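Local coordinates for putative cytosolic protein (Geobacillus zalihae, PDB 6AHX), which probably acts as a copper-sensing repressor that controls transcription of a copper-responsive operon, at residues Lys17-Val22 / Val66-His71. Sequence-based numbering, arbitrary orientation.
Sequences KYRKQV and VIFADH
Val22 and Ile67 bring the two backbones closest, with their CA atoms 7.3 Å apart, where the first turn of helix 20-41 meets the last turn of helix 46-70. Val22 points its side chain at this last turn and splits it between two neighbours. Its CG1 meets Ile67 CG1 at 3.8 Å, while CG2 slides past CG1 of Val66. Arg19, at the N-cap position of helix 20-41, bends its chain at chi3 (-52°). This swings the guanidinium across to Asp70. NE and NH2 of Arg19 both reach OD2 of Asp70 at 2.9 Å, forming a salt bridge in which the NH2 bond is weak. The guanidinium and carboxylate planes are 73° apart, and NE approaches OD2 from above the carboxylate plane. Both bonds end on this one oxygen. That oxygen has a third partner, a water that donates to Asp70 OD2 at 2.8 Å. The same water accepts from Arg19 N and is hydrogen-bonded to His71 NE2, in the plane of the imidazole. Were Asp70 an alanine, the Arg19 guanidinium would probably lose its charged mate, and the water one of its three partners. The helices form an antiparallel hairpin, consistent with the all-helical CsoR family of metal-sensitive repressors, and this contact joins its two arms at the end where the modelled chain begins and ends. Tyr18, just before the helix, turns its ring edge to the face of His71 in a T-shaped pair, with centroids 4.6 Å apart and planes at 61°. Tyr18 CE1 sits 3.4 Å above the imidazole, toward its rim, and also touches Ile67 CG2 at 4.0 Å. The phenol OH reaches beyond this pair to a hydrogen bond with the carbonyl oxygen of Arg44 of the second subunit.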
# COMPACT_ATOMS: atom_id res chain seq x y z
N LYS A 17 -14.55 9.83 14.30
CA LYS A 17 -13.29 9.32 15.00
C LYS A 17 -12.02 9.62 14.22
O LYS A 17 -11.14 10.22 14.79
CB LYS A 17 -13.35 7.83 15.32
CG LYS A 17 -12.12 7.34 16.06
CD LYS A 17 -12.43 6.13 16.92
CE LYS A 17 -11.22 5.21 17.06
NZ LYS A 17 -10.05 5.69 17.86
N TYR A 18 -11.90 9.22 12.96
CA TYR A 18 -10.70 9.59 12.16
C TYR A 18 -11.03 10.76 11.28
O TYR A 18 -12.12 10.81 10.69
CB TYR A 18 -10.15 8.40 11.33
CG TYR A 18 -9.64 7.31 12.23
CD1 TYR A 18 -8.44 7.43 12.86
CD2 TYR A 18 -10.41 6.20 12.49
CE1 TYR A 18 -7.99 6.43 13.71
CE2 TYR A 18 -9.98 5.19 13.35
CZ TYR A 18 -8.79 5.32 13.96
OH TYR A 18 -8.38 4.38 14.83
N ARG A 19 -10.10 11.68 11.14
CA ARG A 19 -10.35 12.80 10.23
C ARG A 19 -10.59 12.32 8.82
O ARG A 19 -9.97 11.35 8.36
CB ARG A 19 -9.24 13.82 10.29
CG ARG A 19 -9.36 14.67 11.57
CD ARG A 19 -8.28 15.76 11.74
NE ARG A 19 -6.93 15.21 11.58
CZ ARG A 19 -6.22 15.16 10.45
NH1 ARG A 19 -6.69 15.67 9.31
NH2 ARG A 19 -5.01 14.60 10.46
N LYS A 20 -11.54 12.97 8.15
CA LYS A 20 -11.81 12.71 6.73
C LYS A 20 -10.56 12.64 5.84
O LYS A 20 -10.47 11.79 4.97
CB LYS A 20 -12.84 13.72 6.18
CG LYS A 20 -14.10 13.05 5.63
CD LYS A 20 -14.85 12.15 6.67
CE LYS A 20 -16.34 12.50 6.86
NZ LYS A 20 -17.10 12.77 5.59
N GLN A 21 -9.60 13.50 6.09
CA GLN A 21 -8.33 13.45 5.38
C GLN A 21 -7.60 12.13 5.49
O GLN A 21 -7.01 11.72 4.51
CB GLN A 21 -7.42 14.59 5.80
CG GLN A 21 -7.75 15.85 5.00
CD GLN A 21 -7.47 17.16 5.73
OE1 GLN A 21 -6.83 17.20 6.80
NE2 GLN A 21 -7.96 18.26 5.15
N VAL A 22 -7.66 11.48 6.66
CA VAL A 22 -7.14 10.09 6.83
C VAL A 22 -7.87 9.09 5.94
O VAL A 22 -7.25 8.33 5.24
CB VAL A 22 -7.24 9.60 8.27
CG1 VAL A 22 -6.97 8.12 8.35
CG2 VAL A 22 -6.23 10.36 9.15
N VAL A 66 0.32 10.32 10.77
CA VAL A 66 -0.80 11.22 10.99
C VAL A 66 -1.80 10.62 11.99
O VAL A 66 -2.34 11.33 12.87
CB VAL A 66 -1.53 11.52 9.66
CG1 VAL A 66 -2.89 12.20 9.84
CG2 VAL A 66 -0.65 12.34 8.77
N ILE A 67 -2.10 9.35 11.82
CA ILE A 67 -3.04 8.67 12.68
C ILE A 67 -2.47 8.57 14.08
O ILE A 67 -3.16 8.83 15.05
CB ILE A 67 -3.35 7.25 12.15
CG1 ILE A 67 -4.16 7.30 10.81
CG2 ILE A 67 -4.05 6.34 13.22
CD1 ILE A 67 -4.21 5.93 10.12
N PHE A 68 -1.23 8.14 14.17
CA PHE A 68 -0.54 8.12 15.45
C PHE A 68 -0.54 9.50 16.18
O PHE A 68 -0.81 9.57 17.37
CB PHE A 68 0.88 7.55 15.31
CG PHE A 68 1.49 7.13 16.63
CD1 PHE A 68 1.25 5.91 17.17
CD2 PHE A 68 2.27 7.99 17.34
CE1 PHE A 68 1.81 5.52 18.39
CE2 PHE A 68 2.85 7.62 18.55
CZ PHE A 68 2.60 6.39 19.08
N ALA A 69 -0.25 10.59 15.47
CA ALA A 69 -0.39 11.92 16.04
C ALA A 69 -1.80 12.27 16.52
O ALA A 69 -2.00 12.73 17.63
CB ALA A 69 0.10 12.97 15.07
N ASP A 70 -2.78 12.08 15.68
CA ASP A 70 -4.17 12.32 16.08
C ASP A 70 -4.75 11.48 17.22
O ASP A 70 -5.68 11.93 17.87
CB ASP A 70 -5.08 12.11 14.88
CG ASP A 70 -4.86 13.10 13.79
OD1 ASP A 70 -4.03 14.01 13.96
OD2 ASP A 70 -5.53 12.93 12.73
N HIS A 71 -4.28 10.25 17.40
CA HIS A 71 -4.87 9.30 18.33
C HIS A 71 -3.81 8.69 19.22
O HIS A 71 -3.96 7.59 19.67
CB HIS A 71 -5.65 8.22 17.54
CG HIS A 71 -6.72 8.80 16.68
ND1 HIS A 71 -7.97 9.12 17.18
CD2 HIS A 71 -6.72 9.21 15.38
CE1 HIS A 71 -8.69 9.70 16.23
NE2 HIS A 71 -7.95 9.78 15.14
O HOH W 1 -7.78 11.27 12.49